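Local structure of M152 protein (Murid herpesvirus 1, 4G59) at residues K221-R224 / R230-V233; N184-Y189 / F250-P255; D46-R49 / E55-H58. The protein is a viral immune-evasion glycoprotein with an MHC class I-like fold, which probably lowers the surface display of MHC class I molecules and RAE-1 ligands of NKG2D in infected cells. All blocks are in the same frame, centred on the assembly; numbering follows the deposited sequence.

Contact 1: residues K221-R224 / R230-V233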
loop_
_atom_site.group_PDB
_atom_site.type_symbol
_atom_site.label_atom_id
_atom_site.label_comp_id
_atom_site.label_asym_id
_atom_site.label_seq_id
_atom_site.Cartn_x
_atom_site.Cartn_y
_atom_site.Cartn_z
ATOM N N LYS B 221 9.171 -3.735 4.664
ATOM C CA LYS B 221 8.852 -4.738 3.652
ATOM C C LYS B 221 7.554 -4.379 2.986
ATOM O O LYS B 221 6.729 -3.669 3.573
ATOM C CB LYS B 221 8.706 -6.128 4.272
ATOM C CG LYS B 221 8.030 -6.127 5.621
ATOM C CD LYS B 221 7.326 -7.438 5.927
ATOM C CE LYS B 221 7.042 -7.545 7.426
ATOM N NZ LYS B 221 8.288 -7.564 8.265
ATOM N N TYR B 222 7.351 -4.894 1.775
ATOM C CA TYR B 222 6.101 -4.669 1.063
ATOM C C TYR B 222 6.044 -5.658 -0.080
ATOM O O TYR B 222 7.045 -6.324 -0.356
ATOM C CB TYR B 222 6.061 -3.239 0.526
ATOM C CG TYR B 222 7.331 -2.843 -0.193
ATOM C CD1 TYR B 222 7.593 -3.296 -1.478
ATOM C CD2 TYR B 222 8.267 -2.017 0.414
ATOM C CE1 TYR B 222 8.750 -2.944 -2.146
ATOM C CE2 TYR B 222 9.430 -1.659 -0.239
ATOM C CZ TYR B 222 9.663 -2.121 -1.520
ATOM O OH TYR B 222 10.813 -1.776 -2.183
ATOM N N MET B 223 4.895 -5.762 -0.745
ATOM C CA MET B 223 4.748 -6.604 -1.939
ATOM C C MET B 223 4.277 -5.742 -3.110
ATOM O O MET B 223 3.545 -4.776 -2.920
ATOM C CB MET B 223 3.755 -7.764 -1.725
ATOM C CG MET B 223 4.224 -8.882 -0.795
ATOM S SD MET B 223 3.018 -10.242 -0.618
ATOM C CE MET B 223 3.062 -10.922 -2.269
ATOM N N ARG B 224 4.697 -6.088 -4.322
ATOM C CA ARG B 224 4.212 -5.409 -5.524
ATOM C C ARG B 224 3.610 -6.420 -6.488
ATOM O O ARG B 224 4.191 -7.494 -6.709
ATOM C CB ARG B 224 5.353 -4.653 -6.213
ATOM C CG ARG B 224 6.070 -3.651 -5.326
ATOM C CD ARG B 224 5.162 -2.491 -4.968
ATOM N NE ARG B 224 5.874 -1.436 -4.237
ATOM C CZ ARG B 224 5.485 -0.956 -3.061
ATOM N NH1 ARG B 224 4.394 -1.420 -2.483
ATOM N NH2 ARG B 224 6.180 -0.012 -2.463
ATOM N N ARG B 230 2.984 -11.463 -12.215
ATOM C CA ARG B 230 4.306 -11.347 -11.597
ATOM C C ARG B 230 4.231 -10.636 -10.246
ATOM O O ARG B 230 3.584 -9.592 -10.140
ATOM C CB ARG B 230 5.260 -10.614 -12.538
ATOM C CG ARG B 230 5.487 -11.341 -13.875
ATOM C CD ARG B 230 6.291 -10.499 -14.842
ATOM N NE ARG B 230 5.540 -9.332 -15.297
ATOM C CZ ARG B 230 6.096 -8.167 -15.613
ATOM N NH1 ARG B 230 7.406 -8.014 -15.527
ATOM N NH2 ARG B 230 5.343 -7.155 -16.010
ATOM N N LEU B 231 4.871 -11.207 -9.218
ATOM C CA LEU B 231 4.850 -10.615 -7.869
ATOM C C LEU B 231 6.255 -10.357 -7.386
ATOM O O LEU B 231 7.202 -11.042 -7.816
ATOM C CB LEU B 231 4.236 -11.553 -6.838
ATOM C CG LEU B 231 2.786 -11.940 -6.720
ATOM C CD1 LEU B 231 2.504 -13.042 -7.644
ATOM C CD2 LEU B 231 2.594 -12.433 -5.311
ATOM N N LYS B 232 6.374 -9.425 -6.442
ATOM C CA LYS B 232 7.658 -9.084 -5.851
ATOM C C LYS B 232 7.500 -8.868 -4.353
ATOM O O LYS B 232 6.664 -8.070 -3.925
ATOM C CB LYS B 232 8.209 -7.817 -6.510
ATOM C CG LYS B 232 9.427 -7.206 -5.849
ATOM C CD LYS B 232 10.479 -6.846 -6.895
ATOM C CE LYS B 232 10.186 -5.569 -7.674
ATOM N NZ LYS B 232 10.339 -4.375 -6.807
ATOM N N VAL B 233 8.303 -9.585 -3.566
ATOM C CA VAL B 233 8.385 -9.384 -2.113
ATOM C C VAL B 233 9.725 -8.721 -1.887
ATOM O O VAL B 233 10.736 -9.184 -2.405
ATOM C CB VAL B 233 8.348 -10.716 -1.340
ATOM C CG1 VAL B 233 8.468 -10.467 0.178
ATOM C CG2 VAL B 233 7.081 -11.481 -1.681
#
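Arg224 and Lys232 face each other as an antiparallel hydrogen-bonded pair. The N of Arg224 gives its hydrogen to Lys232 O at 2.8 Å, and the N of Lys232 returns one to Arg224 O at 2.9 Å. The next pair, Met223 with Val233, is non-hydrogen-bonded. There the CA of Met223 makes a CA-H...O contact with Lys232 O at 3.1 Å.

The Met223 side chain lies alongside Val233 and points the same way, with CG 4.0 Å from Val233 CG2. A bend at chi3 (67°) carries the methyl end along the strand, where CE meets Leu231 CD2 at 3.4 Å and the two side chains cross at a slant. Met223 and Leu231 also touch Ser45.

The two segments belong to a beta hairpin, strands 220-225 and 231-238, at one end of a four-stranded antiparallel sheet, with 220-225 outermost. The sheet is consistent with the Ig-like part of this MHC class I-like chain. Val233 and Leu231 are bonded through their backbones to the next strand inward, 196-203.

Arg224 CB and Lys232 CB lie 4.3 Å apart on the sheet face away from Met223. Two successive turns of the Arg224 chain (chi1 -56°, chi2 -68°) send its guanidinium back along its own strand. It lies over the Tyr222 ring, with NH2 3.7 Å above the ring centre. Its NE forms a salt bridge with an acidic side chain of the other protein in the complex. Lys232 NZ stays 5.9 Å from Arg224 NE and has a long, weak ion pair with Glu234. The OH of Tyr222 bonds to the same Glu234.

Contact 2: residues N184-Y189 / F250-P255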
loop_
_atom_site.group_PDB
_atom_site.type_symbol
_atom_site.label_atom_id
_atom_site.label_comp_id
_atom_site.label_asym_id
_atom_site.label_seq_id
_atom_site.Cartn_x
_atom_site.Cartn_y
_atom_site.Cartn_z
ATOM N N ASN B 184 11.352 -19.520 -7.651
ATOM C CA ASN B 184 11.373 -18.094 -7.412
ATOM C C ASN B 184 12.789 -17.548 -7.595
ATOM O O ASN B 184 13.759 -18.305 -7.543
ATOM C CB ASN B 184 10.871 -17.825 -5.996
ATOM C CG ASN B 184 9.446 -18.367 -5.746
ATOM O OD1 ASN B 184 8.639 -18.489 -6.665
ATOM N ND2 ASN B 184 9.147 -18.659 -4.470
ATOM N N GLU B 185 12.922 -16.241 -7.808
ATOM C CA GLU B 185 14.263 -15.649 -7.919
ATOM C C GLU B 185 14.569 -14.776 -6.702
ATOM O O GLU B 185 13.767 -13.911 -6.327
ATOM C CB GLU B 185 14.408 -14.816 -9.200
ATOM C CG GLU B 185 15.665 -13.924 -9.275
ATOM C CD GLU B 185 15.596 -12.897 -10.416
ATOM O OE1 GLU B 185 15.584 -13.295 -11.604
ATOM O OE2 GLU B 185 15.553 -11.685 -10.116
ATOM N N TYR B 186 15.734 -15.001 -6.101
ATOM C CA TYR B 186 16.138 -14.277 -4.909
ATOM C C TYR B 186 17.344 -13.401 -5.222
ATOM O O TYR B 186 18.192 -13.782 -6.024
ATOM C CB TYR B 186 16.505 -15.263 -3.823
ATOM C CG TYR B 186 15.444 -16.304 -3.552
ATOM C CD1 TYR B 186 14.517 -16.121 -2.544
ATOM C CD2 TYR B 186 15.380 -17.475 -4.290
ATOM C CE1 TYR B 186 13.533 -17.077 -2.281
ATOM C CE2 TYR B 186 14.400 -18.432 -4.037
ATOM C CZ TYR B 186 13.490 -18.224 -3.013
ATOM O OH TYR B 186 12.508 -19.143 -2.733
ATOM N N SER B 187 17.411 -12.216 -4.616
ATOM C CA SER B 187 18.561 -11.324 -4.834
ATOM C C SER B 187 18.815 -10.397 -3.641
ATOM O O SER B 187 17.909 -10.124 -2.851
ATOM C CB SER B 187 18.399 -10.521 -6.132
ATOM O OG SER B 187 17.284 -9.658 -6.113
ATOM N N LEU B 188 20.055 -9.955 -3.491
ATOM C CA LEU B 188 20.401 -8.994 -2.459
ATOM C C LEU B 188 21.092 -7.809 -3.114
ATOM O O LEU B 188 21.776 -7.974 -4.126
ATOM C CB LEU B 188 21.365 -9.620 -1.450
ATOM C CG LEU B 188 20.898 -10.735 -0.535
ATOM C CD1 LEU B 188 22.114 -11.304 0.182
ATOM C CD2 LEU B 188 19.853 -10.228 0.460
ATOM N N TYR B 189 20.937 -6.625 -2.537
ATOM C CA TYR B 189 21.740 -5.483 -2.959
ATOM C C TYR B 189 22.304 -4.783 -1.744
ATOM O O TYR B 189 21.594 -4.572 -0.745
ATOM C CB TYR B 189 20.910 -4.469 -3.733
ATOM C CG TYR B 189 21.760 -3.345 -4.294
ATOM C CD1 TYR B 189 22.492 -3.530 -5.461
ATOM C CD2 TYR B 189 21.834 -2.108 -3.677
ATOM C CE1 TYR B 189 23.268 -2.527 -5.996
ATOM C CE2 TYR B 189 22.623 -1.083 -4.212
ATOM C CZ TYR B 189 23.332 -1.309 -5.372
ATOM O OH TYR B 189 24.117 -0.327 -5.926
ATOM N N PHE B 250 18.036 -12.748 5.888
ATOM C CA PHE B 250 16.622 -12.500 5.653
ATOM C C PHE B 250 15.928 -13.842 5.677
ATOM O O PHE B 250 16.423 -14.802 5.089
ATOM C CB PHE B 250 16.426 -11.834 4.295
ATOM C CG PHE B 250 16.897 -10.399 4.252
ATOM C CD1 PHE B 250 16.032 -9.374 4.565
ATOM C CD2 PHE B 250 18.200 -10.084 3.888
ATOM C CE1 PHE B 250 16.451 -8.049 4.524
ATOM C CE2 PHE B 250 18.638 -8.749 3.850
ATOM C CZ PHE B 250 17.761 -7.733 4.167
ATOM N N VAL B 251 14.796 -13.925 6.366
ATOM C CA VAL B 251 13.981 -15.137 6.331
ATOM C C VAL B 251 12.680 -14.831 5.611
ATOM O O VAL B 251 11.982 -13.869 5.950
ATOM C CB VAL B 251 13.688 -15.706 7.731
ATOM C CG1 VAL B 251 12.877 -16.999 7.619
ATOM C CG2 VAL B 251 14.983 -15.972 8.460
ATOM N N ILE B 252 12.388 -15.645 4.598
ATOM C CA ILE B 252 11.186 -15.500 3.800
ATOM C C ILE B 252 10.368 -16.745 4.035
ATOM O O ILE B 252 10.835 -17.852 3.774
ATOM C CB ILE B 252 11.534 -15.411 2.319
ATOM C CG1 ILE B 252 12.418 -14.197 2.055
ATOM C CG2 ILE B 252 10.286 -15.281 1.505
ATOM C CD1 ILE B 252 13.024 -14.165 0.645
ATOM N N SER B 253 9.159 -16.586 4.546
ATOM C CA SER B 253 8.360 -17.746 4.887
ATOM C C SER B 253 7.008 -17.767 4.178
ATOM O O SER B 253 6.383 -16.734 3.958
ATOM C CB SER B 253 8.176 -17.821 6.391
ATOM O OG SER B 253 7.229 -16.870 6.792
ATOM N N SER B 254 6.575 -18.969 3.814
ATOM C CA SER B 254 5.370 -19.172 3.024
ATOM C C SER B 254 4.338 -19.926 3.848
ATOM O O SER B 254 4.687 -20.813 4.630
ATOM C CB SER B 254 5.715 -19.986 1.784
ATOM O OG SER B 254 4.543 -20.499 1.182
ATOM N N PRO B 255 3.060 -19.564 3.694
ATOM C CA PRO B 255 2.036 -20.251 4.484
ATOM C C PRO B 255 1.981 -21.736 4.128
ATOM O O PRO B 255 1.448 -22.516 4.909
ATOM C CB PRO B 255 0.723 -19.563 4.058
ATOM C CG PRO B 255 1.134 -18.290 3.366
ATOM C CD PRO B 255 2.518 -18.473 2.854
#
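Tyr186 reaches across to Ile252. The methyl CD1 of Ile252 comes to the edge of the Tyr186 ring, near the ring plane, and lies 4.0 Å from Tyr186 CD1 and 4.2 Å from Tyr186 CE1. Ile252 has its CG1 branch anti to the carbonyl carbon (chi1 -61°), and this branch carries CD1 to the tyrosine. The far end of the ring is tied down as well, since Tyr186 OH bonds to Pro181 O. Met201 and Trp258 add further contacts to this side chain.

Two residues on, the end of Leu188 also reaches the inside. Its CD2 methyl approaches the Phe250 ring obliquely, 3.8 Å from Phe250 CD2 and 3.9 Å from Phe250 CE2, and the two side chains cross at a slant. Leu188 also touches Tyr264, and Phe250 is backed by Leu213 and Cys199.

Tyr189 faces outward, and its ring makes a cation-pi contact with a basic side chain of the other protein in the complex.

The backbones stay far apart: the CA atoms of Tyr186 and Ile252 are 10.1 Å from each other, and those of Leu188 and Phe250 are 9.6 Å. Strand 185-191 is bonded to 196-203, and strand 250-253 to its own neighbours 210-213 and 258-264. This apolar layer between two facing antiparallel sheets is the interior of an Ig-like beta sandwich, consistent with the alpha3-like domain of an MHC class I-like protein.

Contact 3: residues D46-R49 / E55-H58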
loop_
_atom_site.group_PDB
_atom_site.type_symbol
_atom_site.label_atom_id
_atom_site.label_comp_id
_atom_site.label_asym_id
_atom_site.label_seq_id
_atom_site.Cartn_x
_atom_site.Cartn_y
_atom_site.Cartn_z
ATOM N N ASP B 46 -3.132 -10.763 -3.394
ATOM C CA ASP B 46 -4.279 -10.633 -4.300
ATOM C C ASP B 46 -4.182 -11.572 -5.487
ATOM O O ASP B 46 -3.145 -11.646 -6.176
ATOM C CB ASP B 46 -4.501 -9.208 -4.808
ATOM C CG ASP B 46 -4.601 -8.194 -3.707
ATOM O OD1 ASP B 46 -5.010 -8.541 -2.578
ATOM O OD2 ASP B 46 -4.259 -7.028 -3.997
ATOM N N ILE B 47 -5.262 -12.311 -5.709
ATOM C CA ILE B 47 -5.364 -13.184 -6.879
ATOM C C ILE B 47 -6.014 -12.423 -8.052
ATOM O O ILE B 47 -5.637 -12.584 -9.232
ATOM C CB ILE B 47 -6.154 -14.450 -6.536
ATOM C CG1 ILE B 47 -5.427 -15.225 -5.428
ATOM C CG2 ILE B 47 -6.350 -15.329 -7.751
ATOM C CD1 ILE B 47 -6.311 -16.297 -4.726
ATOM N N PHE B 48 -6.988 -11.577 -7.720
ATOM C CA PHE B 48 -7.592 -10.715 -8.725
ATOM C C PHE B 48 -7.584 -9.280 -8.236
ATOM O O PHE B 48 -7.898 -9.008 -7.063
ATOM C CB PHE B 48 -9.011 -11.156 -9.027
ATOM C CG PHE B 48 -9.694 -10.306 -10.052
ATOM C CD1 PHE B 48 -9.381 -10.440 -11.404
ATOM C CD2 PHE B 48 -10.660 -9.374 -9.677
ATOM C CE1 PHE B 48 -10.016 -9.656 -12.368
ATOM C CE2 PHE B 48 -11.288 -8.590 -10.628
ATOM C CZ PHE B 48 -10.964 -8.733 -11.976
ATOM N N ARG B 49 -7.212 -8.361 -9.124
ATOM C CA ARG B 49 -7.199 -6.952 -8.761
ATOM C C ARG B 49 -7.485 -6.054 -9.947
ATOM O O ARG B 49 -6.957 -6.250 -11.060
ATOM C CB ARG B 49 -5.878 -6.536 -8.092
ATOM C CG ARG B 49 -5.916 -5.100 -7.533
ATOM C CD ARG B 49 -4.524 -4.517 -7.305
ATOM N NE ARG B 49 -3.768 -5.138 -6.208
ATOM C CZ ARG B 49 -2.484 -4.867 -5.930
ATOM N NH1 ARG B 49 -1.793 -3.996 -6.677
ATOM N NH2 ARG B 49 -1.879 -5.479 -4.909
ATOM N N GLU B 55 -6.561 -0.774 -14.907
ATOM C CA GLU B 55 -5.689 -1.933 -15.172
ATOM C C GLU B 55 -6.165 -3.180 -14.437
ATOM O O GLU B 55 -6.540 -3.122 -13.252
ATOM C CB GLU B 55 -4.238 -1.662 -14.786
ATOM C CG GLU B 55 -3.317 -2.801 -15.168
ATOM C CD GLU B 55 -1.860 -2.537 -14.849
ATOM O OE1 GLU B 55 -1.539 -1.574 -14.123
ATOM O OE2 GLU B 55 -1.015 -3.308 -15.332
ATOM N N VAL B 56 -6.177 -4.300 -15.153
ATOM C CA VAL B 56 -6.631 -5.553 -14.585
ATOM C C VAL B 56 -5.431 -6.473 -14.382
ATOM O O VAL B 56 -4.692 -6.769 -15.329
ATOM C CB VAL B 56 -7.672 -6.204 -15.457
ATOM C CG1 VAL B 56 -8.132 -7.500 -14.825
ATOM C CG2 VAL B 56 -8.854 -5.258 -15.623
ATOM N N LYS B 57 -5.223 -6.887 -13.131
ATOM C CA LYS B 57 -4.105 -7.740 -12.761
ATOM C C LYS B 57 -4.640 -9.087 -12.305
ATOM O O LYS B 57 -5.467 -9.163 -11.399
ATOM C CB LYS B 57 -3.271 -7.073 -11.663
ATOM C CG LYS B 57 -2.567 -5.791 -12.133
ATOM C CD LYS B 57 -1.730 -5.136 -11.029
ATOM C CE LYS B 57 -1.018 -3.895 -11.563
ATOM N NZ LYS B 57 -0.351 -3.075 -10.506
ATOM N N HIS B 58 -4.195 -10.142 -12.965
ATOM C CA HIS B 58 -4.592 -11.499 -12.622
ATOM C C HIS B 58 -3.502 -12.461 -13.092
ATOM O O HIS B 58 -2.461 -12.037 -13.600
ATOM C CB HIS B 58 -5.941 -11.853 -13.261
ATOM C CG HIS B 58 -5.908 -11.898 -14.758
ATOM N ND1 HIS B 58 -5.609 -13.043 -15.462
ATOM C CD2 HIS B 58 -6.131 -10.933 -15.679
ATOM C CE1 HIS B 58 -5.652 -12.782 -16.761
ATOM N NE2 HIS B 58 -5.955 -11.508 -16.917
#
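A short beta hairpin ends the eight-stranded platform sheet of the MHC-like domain here, with strand 56-57 at the sheet edge. Phe48 and Val56 touch across it, with Phe48 CE1 3.8 Å from Val56 CG1. The CB of His58 comes to the edge of the same ring, near its plane. The ring reaches these partners because CG stands anti to the backbone N (chi1 180°).

Arg49 and Lys57 form the antiparallel hydrogen-bonded pair. The N of Arg49 bonds to Lys57 O at 3.0 Å. The bond from Lys57 N to Arg49 O, at 2.8 Å, is almost straight (174° at the hydrogen). On the other side of strand 48-50, Ile47 and Phe48 both face Ile39, a classic beta bulge.

The side chains of Arg49 and Lys57 run alongside each other, with Arg49 NH1 4.2 Å from Lys57 NZ. Glu51 forms salt bridges with both of these nitrogens, which probably offsets their like charge. Lys57 NZ also bonds to Met225 O. The Arg49 guanidinium grips Asp46 side-on through its NE and NH2 edge: both bond to Asp46 OD2, at 2.9 and 3.0 Å, and OD2 lies in the guanidinium plane, meeting NE with its anti lone pair.

Contact 2 is the buried one, and contacts 1 and 3 are partly buried hairpins at sheet edges. Contacts 1 and 2 share a domain. Contact 1 joins neighbouring strands within one sheet of the sandwich, and contact 2 joins that sheet to the facing one. Their centres are about 11 Å apart. Contact 3 belongs to the platform sheet, about 14 Å from contact 1 and 22 Å from contact 2, centre to centre. Backbone hydrogen bonds hold both hairpins, while contact 2 rests on apolar side chains alone. The charged groups also differ in their partners: Arg224 pairs with another protein, whereas Arg49 pairs within its own chain.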